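Local structure of acetylornithine aminotransferase (Aquifex aeolicus, 2EH6) at residues Lys48-Glu51 and Ala52-Gln56; Lys108-Asp112 and Lys113-Lys117; Gly281-Val284 and Val285-Glu289. The protein reversibly exchanges an amino group between N(2)-acetyl-L-ornithine and 2-oxoglutarate, using pyridoxal phosphate, in the step of arginine synthesis that forms N(2)-acetyl-L-ornithine. All coordinates share one frame; numbering follows the deposited sequence.

How the contacts relate
Contacts 1 and 3 are successive turns of two helices, 47-59 and 275-308, and they touch each other: Lys48 forms a salt bridge with Glu287, and Val283 packs against Lys48, Leu49 and Ala52. Contact 2 is the C-terminal end of helix 95-112 and the loop after it, with its centre about 43 Å from that of contact 1 and about 36 Å from that of contact 3. Contact 3 packs valine on valine and is buried; contacts 1 and 2 are partly buried and reach the second subunit with charged residues and, in contact 1, leucines as well. Contact 1 mixes a leucine pair with charges; contact 2 lays lysine chains against a tryptophan ring.

Contact 1 of 3, residues Lys48-Glu51 and Ala52-Gln56; sequences KLTE and ALKEQ
Leu49 and Leu53 form the close apolar side of this helical turn: Leu49 CD1 lies 3.9 Å from Leu53 CG, and the two side chains meet at a slant. Leu49 reaches its neighbour because its CG stands anti to the backbone N (chi1 -179°), which turns the isobutyl group along the helix. Leu53 CG also sits 3.2 Å from Leu49 O, the carbonyl that accepts the Leu53 N-H at 3.0 Å. Alongside, the methyl Thr50 CG2 rests 3.6 Å from Lys54 CD, the two side chains running in the same direction. These are i to i+4 pairs of a regular alpha-helix, part of 47-59, and the backbone bonds from Lys54 N to Thr50 O and from Glu55 N to Glu51 O continue the pattern. Leu49 packs on Leu61 and Leu53 on Val57, both of the second subunit, which places this ridge in the dimer interface. The polar side is looser, with Lys48 and Glu51 exposed. Glu51 OE1 stops 4.1 Å short of Lys54 NZ, too far for a salt bridge, though the opposite charges may still attract. Lys54 instead pairs with Glu58 of the second subunit, and the Lys48 amine with Glu287 of helix 275-308. On another flank Ala52 leans on Val283 and Arg279 of that helix, and Arg279 also forms a salt bridge with the carboxylate of Glu55.

Contact 2 of 3, residues Lys108-Asp112 and Lys113-Lys117; sequences KYWRD and KGKNK
Lys117 lies over one face of the Trp110 indole, where its CD stands 3.7 Å from the centroid of the five-membered ring, a CH-pi contact. Farther along the extended chain, Lys117 NZ is 4.0 Å from the centroid of the six-membered ring, 21° off the normal, a cation-pi interaction; Asp206 is a long, weak ion-pair partner of the same amine. The opposite face of the indole receives Tyr109 CD2, 3.7 Å above its plane, so the ring is clamped between a lysine and an aromatic side chain. Lys115 CD adds an oblique contact, 3.7 Å from Trp110 CE3. What folds the lysines back onto the helix is a Schellman motif: Lys115 N donates to Trp110 O at 2.8 Å, and Gly114 N to Arg111 O at 3.1 Å, the latter from above the carbonyl plane. Gly114 adopts positive phi (86°), where a CB would press on the preceding carbonyl O. One turn back, Lys108 NZ forms a salt bridge with Asp112 OD2, which also bonds Ser261 OG. The last turn of helix 95-112 packs on the sheet that holds strands 173-178 and 208-212: Trp110 NE1 bonds Ala174 O of the former, both aromatic residues touch Leu208 of the latter, and Tyr109 packs on helix 256-259.

Contact 3 of 3, residues Gly281-Val284 and Val285-Glu289; sequences GTVV and VDEVE
Val288 N donates to Val284 O at 2.7 Å, a short bond in the helical series that joins the two segments. Glu287 N reaches Val283 O at 3.0 Å, and Val285 N and Asp286 N bond in the same i to i+4 fashion to Gly281 O and Thr282 O. Among the side chains, Glu287 makes two polar links: OE2 forms a salt bridge with Lys48 NZ and OE1 a hydrogen bond with Tyr46 OH. Its chain begins beside Val283, whose CG1 is 4.1 Å from Glu287 CG. Asp286 is held less firmly. Its OD2 lies 3.4 Å from Thr282 O, and because both are acceptors no bond links them, while OD1 has a long, weak ion pair with Lys78. Cut back to an alanine, Asp286 would probably leave Lys78 without this distant counter-charge and open a gap beside Thr282 CG2. The packing proper is aliphatic. With chi1 at 172°, Val284 CG1 is anti to the backbone N and faces along the helix to Val288 CG2, 3.6 Å from it, the two side chains lying side by side. Val288 CG2 also sits 3.0 Å from Val284 O, a tight fit against the backbone. Outside the turn, Val285 meets Phe224 and Leu243, Thr282 rests on helix 70-81, and Val283 on helix 47-59; the valines are buried. The whole is one stretch of the long helix 275-308 in a class-III aminotransferase; Val284 lies about 10 Å, side chain to side chain, from Lys241, the residue that carries pyridoxal phosphate when the cofactor is attached, and the valines are packing some distance from the cofactor, not among the residues that contact it.

Contact 1 of 3, residues Lys48-Glu51 and Ala52-Gln56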
loop_
_atom_site.group_PDB
_atom_site.type_symbol
_atom_site.label_atom_id
_atom_site.label_comp_id
_atom_site.label_asym_id
_atom_site.label_seq_id
_atom_site.Cartn_x
_atom_site.Cartn_y
_atom_site.Cartn_z
ATOM N N LYS A 48 -11.925 -0.663 -22.717
ATOM C CA LYS A 48 -12.510 0.389 -21.896
ATOM C C LYS A 48 -11.561 0.838 -20.786
ATOM O O LYS A 48 -11.448 2.032 -20.503
ATOM C CB LYS A 48 -13.834 -0.077 -21.293
ATOM C CG LYS A 48 -14.589 1.018 -20.557
ATOM C CD LYS A 48 -15.901 0.495 -19.983
ATOM C CE LYS A 48 -16.699 1.601 -19.308
ATOM N NZ LYS A 48 -18.030 1.109 -18.844
ATOM N N LEU A 49 -10.877 -0.113 -20.162
ATOM C CA LEU A 49 -9.947 0.225 -19.089
ATOM C C LEU A 49 -8.754 1.017 -19.632
ATOM O O LEU A 49 -8.413 2.078 -19.116
ATOM C CB LEU A 49 -9.463 -1.048 -18.387
ATOM C CG LEU A 49 -8.490 -0.848 -17.214
ATOM C CD1 LEU A 49 -9.101 0.113 -16.215
ATOM C CD2 LEU A 49 -8.172 -2.190 -16.549
ATOM N N THR A 50 -8.133 0.503 -20.687
ATOM C CA THR A 50 -6.982 1.161 -21.293
ATOM C C THR A 50 -7.254 2.600 -21.710
ATOM O O THR A 50 -6.463 3.496 -21.420
ATOM C CB THR A 50 -6.502 0.393 -22.543
ATOM O OG1 THR A 50 -6.005 -0.888 -22.148
ATOM C CG2 THR A 50 -5.405 1.157 -23.252
ATOM N N GLU A 51 -8.365 2.821 -22.404
ATOM C CA GLU A 51 -8.688 4.165 -22.863
ATOM C C GLU A 51 -8.930 5.123 -21.701
ATOM O O GLU A 51 -8.517 6.275 -21.752
ATOM C CB GLU A 51 -9.901 4.128 -23.801
ATOM C CG GLU A 51 -9.686 3.241 -25.036
ATOM C CD GLU A 51 -8.340 3.484 -25.729
ATOM O OE1 GLU A 51 -8.061 4.638 -26.129
ATOM O OE2 GLU A 51 -7.561 2.513 -25.878
ATOM N N ALA A 52 -9.581 4.643 -20.647
ATOM C CA ALA A 52 -9.849 5.481 -19.480
ATOM C C ALA A 52 -8.556 5.851 -18.754
ATOM O O ALA A 52 -8.382 6.989 -18.323
ATOM C CB ALA A 52 -10.787 4.758 -18.523
ATOM N N LEU A 53 -7.647 4.889 -18.617
ATOM C CA LEU A 53 -6.387 5.149 -17.925
ATOM C C LEU A 53 -5.502 6.108 -18.713
ATOM O O LEU A 53 -4.914 7.028 -18.144
ATOM C CB LEU A 53 -5.647 3.830 -17.647
ATOM C CG LEU A 53 -6.358 2.821 -16.729
ATOM C CD1 LEU A 53 -5.466 1.602 -16.517
ATOM C CD2 LEU A 53 -6.674 3.467 -15.383
ATOM N N LYS A 54 -5.412 5.903 -20.024
ATOM C CA LYS A 54 -4.603 6.776 -20.861
ATOM C C LYS A 54 -5.115 8.206 -20.771
ATOM O O LYS A 54 -4.333 9.152 -20.708
ATOM C CB LYS A 54 -4.625 6.286 -22.314
ATOM C CG LYS A 54 -3.783 5.040 -22.531
ATOM C CD LYS A 54 -4.057 4.390 -23.877
ATOM C CE LYS A 54 -3.750 5.321 -25.026
ATOM N NZ LYS A 54 -3.983 4.642 -26.327
ATOM N N GLU A 55 -6.433 8.362 -20.747
ATOM C CA GLU A 55 -7.035 9.685 -20.653
ATOM C C GLU A 55 -6.696 10.306 -19.292
ATOM O O GLU A 55 -6.378 11.489 -19.203
ATOM C CB GLU A 55 -8.554 9.573 -20.831
ATOM C CG GLU A 55 -9.234 10.772 -21.493
ATOM C CD GLU A 55 -9.807 11.766 -20.494
ATOM O OE1 GLU A 55 -10.417 11.321 -19.498
ATOM O OE2 GLU A 55 -9.664 12.992 -20.712
ATOM N N GLN A 56 -6.747 9.496 -18.236
ATOM C CA GLN A 56 -6.461 9.990 -16.890
ATOM C C GLN A 56 -4.994 10.373 -16.730
ATOM O O GLN A 56 -4.671 11.412 -16.159
ATOM C CB GLN A 56 -6.838 8.931 -15.842
ATOM C CG GLN A 56 -6.846 9.458 -14.405
ATOM C CD GLN A 56 -7.746 10.672 -14.244
ATOM O OE1 GLN A 56 -8.943 10.603 -14.508
ATOM N NE2 GLN A 56 -7.173 11.789 -13.815
#

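Contact 2 of 3, residues Lys108-Asp112 and Lys113-Lys117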
loop_
_atom_site.group_PDB
_atom_site.type_symbol
_atom_site.label_atom_id
_atom_site.label_comp_id
_atom_site.label_asym_id
_atom_site.label_seq_id
_atom_site.Cartn_x
_atom_site.Cartn_y
_atom_site.Cartn_z
ATOM N N LYS A 108 -11.067 1.555 17.401
ATOM C CA LYS A 108 -11.475 2.906 17.756
ATOM C C LYS A 108 -12.986 2.991 17.957
ATOM O O LYS A 108 -13.467 3.749 18.806
ATOM C CB LYS A 108 -11.034 3.912 16.692
ATOM C CG LYS A 108 -11.327 5.341 17.094
ATOM C CD LYS A 108 -10.551 6.344 16.278
ATOM C CE LYS A 108 -10.834 7.753 16.762
ATOM N NZ LYS A 108 -12.292 8.078 16.660
ATOM N N TYR A 109 -13.727 2.199 17.190
ATOM C CA TYR A 109 -15.181 2.176 17.295
ATOM C C TYR A 109 -15.617 1.947 18.744
ATOM O O TYR A 109 -16.409 2.718 19.294
ATOM C CB TYR A 109 -15.749 1.059 16.421
ATOM C CG TYR A 109 -17.235 0.841 16.594
ATOM C CD1 TYR A 109 -18.153 1.805 16.185
ATOM C CD2 TYR A 109 -17.723 -0.335 17.160
ATOM C CE1 TYR A 109 -19.525 1.601 16.330
ATOM C CE2 TYR A 109 -19.094 -0.549 17.313
ATOM C CZ TYR A 109 -19.986 0.422 16.894
ATOM O OH TYR A 109 -21.340 0.215 17.040
ATOM N N TRP A 110 -15.094 0.885 19.352
ATOM C CA TRP A 110 -15.433 0.541 20.728
ATOM C C TRP A 110 -14.894 1.546 21.735
ATOM O O TRP A 110 -15.491 1.748 22.791
ATOM C CB TRP A 110 -14.935 -0.869 21.059
ATOM C CG TRP A 110 -15.666 -1.936 20.301
ATOM C CD1 TRP A 110 -15.134 -2.815 19.400
ATOM C CD2 TRP A 110 -17.068 -2.229 20.367
ATOM N NE1 TRP A 110 -16.118 -3.636 18.901
ATOM C CE2 TRP A 110 -17.313 -3.299 19.478
ATOM C CE3 TRP A 110 -18.142 -1.692 21.094
ATOM C CZ2 TRP A 110 -18.590 -3.843 19.294
ATOM C CZ3 TRP A 110 -19.415 -2.234 20.909
ATOM C CH2 TRP A 110 -19.625 -3.300 20.017
ATOM N N ARG A 111 -13.769 2.175 21.415
ATOM C CA ARG A 111 -13.192 3.183 22.296
ATOM C C ARG A 111 -14.096 4.409 22.321
ATOM O O ARG A 111 -14.305 5.018 23.376
ATOM C CB ARG A 111 -11.793 3.588 21.819
ATOM C CG ARG A 111 -10.708 2.576 22.144
ATOM C CD ARG A 111 -10.296 2.657 23.608
ATOM N NE ARG A 111 -9.456 3.821 23.886
ATOM C CZ ARG A 111 -8.155 3.897 23.608
ATOM N NH1 ARG A 111 -7.532 2.873 23.041
ATOM N NH2 ARG A 111 -7.474 4.997 23.901
ATOM N N ASP A 112 -14.637 4.777 21.164
ATOM C CA ASP A 112 -15.542 5.923 21.107
ATOM C C ASP A 112 -16.807 5.681 21.934
ATOM O O ASP A 112 -17.472 6.599 22.402
ATOM C CB ASP A 112 -15.935 6.162 19.644
ATOM C CG ASP A 112 -14.730 6.638 18.843
ATOM O OD1 ASP A 112 -13.902 7.350 19.411
ATOM O OD2 ASP A 112 -14.654 6.329 17.655
ATOM N N LYS A 113 -17.154 4.384 22.066
ATOM C CA LYS A 113 -18.381 4.018 22.776
ATOM C C LYS A 113 -18.142 3.796 24.269
ATOM O O LYS A 113 -19.029 3.408 25.019
ATOM C CB LYS A 113 -18.917 2.734 22.150
ATOM C CG LYS A 113 -19.513 2.966 20.760
ATOM C CD LYS A 113 -20.600 1.943 20.422
ATOM C CE LYS A 113 -21.336 2.285 19.123
ATOM N NZ LYS A 113 -21.770 3.679 19.162
ATOM N N GLY A 114 -16.877 3.999 24.687
ATOM C CA GLY A 114 -16.558 3.891 26.109
ATOM C C GLY A 114 -16.252 2.450 26.542
ATOM O O GLY A 114 -16.149 2.138 27.722
ATOM N N LYS A 115 -16.116 1.555 25.547
ATOM C CA LYS A 115 -15.943 0.144 25.887
ATOM C C LYS A 115 -14.508 -0.347 25.684
ATOM O O LYS A 115 -13.734 0.215 24.920
ATOM C CB LYS A 115 -16.913 -0.675 25.033
ATOM C CG LYS A 115 -18.373 -0.346 25.347
ATOM C CD LYS A 115 -19.351 -1.265 24.613
ATOM C CE LYS A 115 -20.813 -0.933 24.932
ATOM N NZ LYS A 115 -21.697 -1.822 24.178
ATOM N N ASN A 116 -14.152 -1.415 26.395
ATOM C CA ASN A 116 -12.807 -1.972 26.323
ATOM C C ASN A 116 -12.719 -3.264 25.517
ATOM O O ASN A 116 -12.443 -4.336 26.061
ATOM C CB ASN A 116 -12.267 -2.209 27.741
ATOM C CG ASN A 116 -10.859 -2.777 27.744
ATOM O OD1 ASN A 116 -9.943 -2.209 27.145
ATOM N ND2 ASN A 116 -10.678 -3.903 28.427
ATOM N N LYS A 117 -12.957 -3.156 24.215
ATOM C CA LYS A 117 -12.880 -4.310 23.328
ATOM C C LYS A 117 -11.754 -4.031 22.343
ATOM O O LYS A 117 -11.825 -3.079 21.572
ATOM C CB LYS A 117 -14.194 -4.495 22.571
ATOM C CG LYS A 117 -15.392 -4.754 23.458
ATOM C CD LYS A 117 -16.624 -5.020 22.620
ATOM C CE LYS A 117 -17.794 -5.452 23.477
ATOM N NZ LYS A 117 -18.918 -5.935 22.636
#

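Contact 3 of 3, residues Gly281-Val284 and Val285-Glu289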
loop_
_atom_site.group_PDB
_atom_site.type_symbol
_atom_site.label_atom_id
_atom_site.label_comp_id
_atom_site.label_asym_id
_atom_site.label_seq_id
_atom_site.Cartn_x
_atom_site.Cartn_y
_atom_site.Cartn_z
ATOM N N GLY A 281 -10.995 1.641 -10.870
ATOM C CA GLY A 281 -12.056 1.019 -10.101
ATOM C C GLY A 281 -13.435 1.315 -10.662
ATOM O O GLY A 281 -14.309 0.453 -10.653
ATOM N N THR A 282 -13.638 2.537 -11.140
ATOM C CA THR A 282 -14.927 2.912 -11.700
ATOM C C THR A 282 -15.248 2.076 -12.934
ATOM O O THR A 282 -16.386 1.642 -13.127
ATOM C CB THR A 282 -14.955 4.400 -12.079
ATOM O OG1 THR A 282 -14.930 5.190 -10.885
ATOM C CG2 THR A 282 -16.211 4.728 -12.866
ATOM N N VAL A 283 -14.241 1.846 -13.771
ATOM C CA VAL A 283 -14.438 1.052 -14.974
ATOM C C VAL A 283 -14.710 -0.402 -14.603
ATOM O O VAL A 283 -15.646 -1.023 -15.110
ATOM C CB VAL A 283 -13.198 1.110 -15.899
ATOM C CG1 VAL A 283 -13.371 0.137 -17.048
ATOM C CG2 VAL A 283 -13.004 2.523 -16.437
ATOM N N VAL A 284 -13.891 -0.943 -13.712
ATOM C CA VAL A 284 -14.042 -2.328 -13.284
ATOM C C VAL A 284 -15.398 -2.600 -12.634
ATOM O O VAL A 284 -16.064 -3.585 -12.949
ATOM C CB VAL A 284 -12.924 -2.721 -12.297
ATOM C CG1 VAL A 284 -13.204 -4.097 -11.708
ATOM C CG2 VAL A 284 -11.579 -2.713 -13.015
ATOM N N VAL A 285 -15.812 -1.731 -11.725
ATOM C CA VAL A 285 -17.089 -1.939 -11.060
ATOM C C VAL A 285 -18.259 -1.955 -12.044
ATOM O O VAL A 285 -19.140 -2.809 -11.938
ATOM C CB VAL A 285 -17.316 -0.883 -9.963
ATOM C CG1 VAL A 285 -18.739 -0.985 -9.424
ATOM C CG2 VAL A 285 -16.311 -1.120 -8.823
ATOM N N ASP A 286 -18.268 -1.038 -13.004
ATOM C CA ASP A 286 -19.348 -1.008 -13.985
ATOM C C ASP A 286 -19.328 -2.254 -14.863
ATOM O O ASP A 286 -20.368 -2.870 -15.109
ATOM C CB ASP A 286 -19.252 0.233 -14.877
ATOM C CG ASP A 286 -19.596 1.511 -14.140
ATOM O OD1 ASP A 286 -20.240 1.426 -13.072
ATOM O OD2 ASP A 286 -19.234 2.599 -14.638
ATOM N N GLU A 287 -18.142 -2.628 -15.334
ATOM C CA GLU A 287 -18.017 -3.803 -16.190
ATOM C C GLU A 287 -18.315 -5.101 -15.463
ATOM O O GLU A 287 -18.981 -5.984 -16.000
ATOM C CB GLU A 287 -16.614 -3.867 -16.800
ATOM C CG GLU A 287 -16.297 -2.697 -17.717
ATOM C CD GLU A 287 -17.264 -2.605 -18.882
ATOM O OE1 GLU A 287 -17.332 -3.570 -19.668
ATOM O OE2 GLU A 287 -17.955 -1.573 -19.011
ATOM N N VAL A 288 -17.819 -5.220 -14.237
ATOM C CA VAL A 288 -18.020 -6.429 -13.452
ATOM C C VAL A 288 -19.480 -6.724 -13.133
ATOM O O VAL A 288 -19.910 -7.869 -13.210
ATOM C CB VAL A 288 -17.220 -6.367 -12.128
ATOM C CG1 VAL A 288 -17.703 -7.448 -11.167
ATOM C CG2 VAL A 288 -15.736 -6.559 -12.418
ATOM N N GLU A 289 -20.252 -5.709 -12.771
ATOM C CA GLU A 289 -21.646 -5.971 -12.454
ATOM C C GLU A 289 -22.393 -6.512 -13.671
ATOM O O GLU A 289 -23.357 -7.254 -13.527
ATOM C CB GLU A 289 -22.325 -4.716 -11.898
ATOM C CG GLU A 289 -22.167 -3.474 -12.728
ATOM C CD GLU A 289 -22.658 -2.243 -11.992
ATOM O OE1 GLU A 289 -22.187 -2.009 -10.856
ATOM O OE2 GLU A 289 -23.507 -1.510 -12.544
#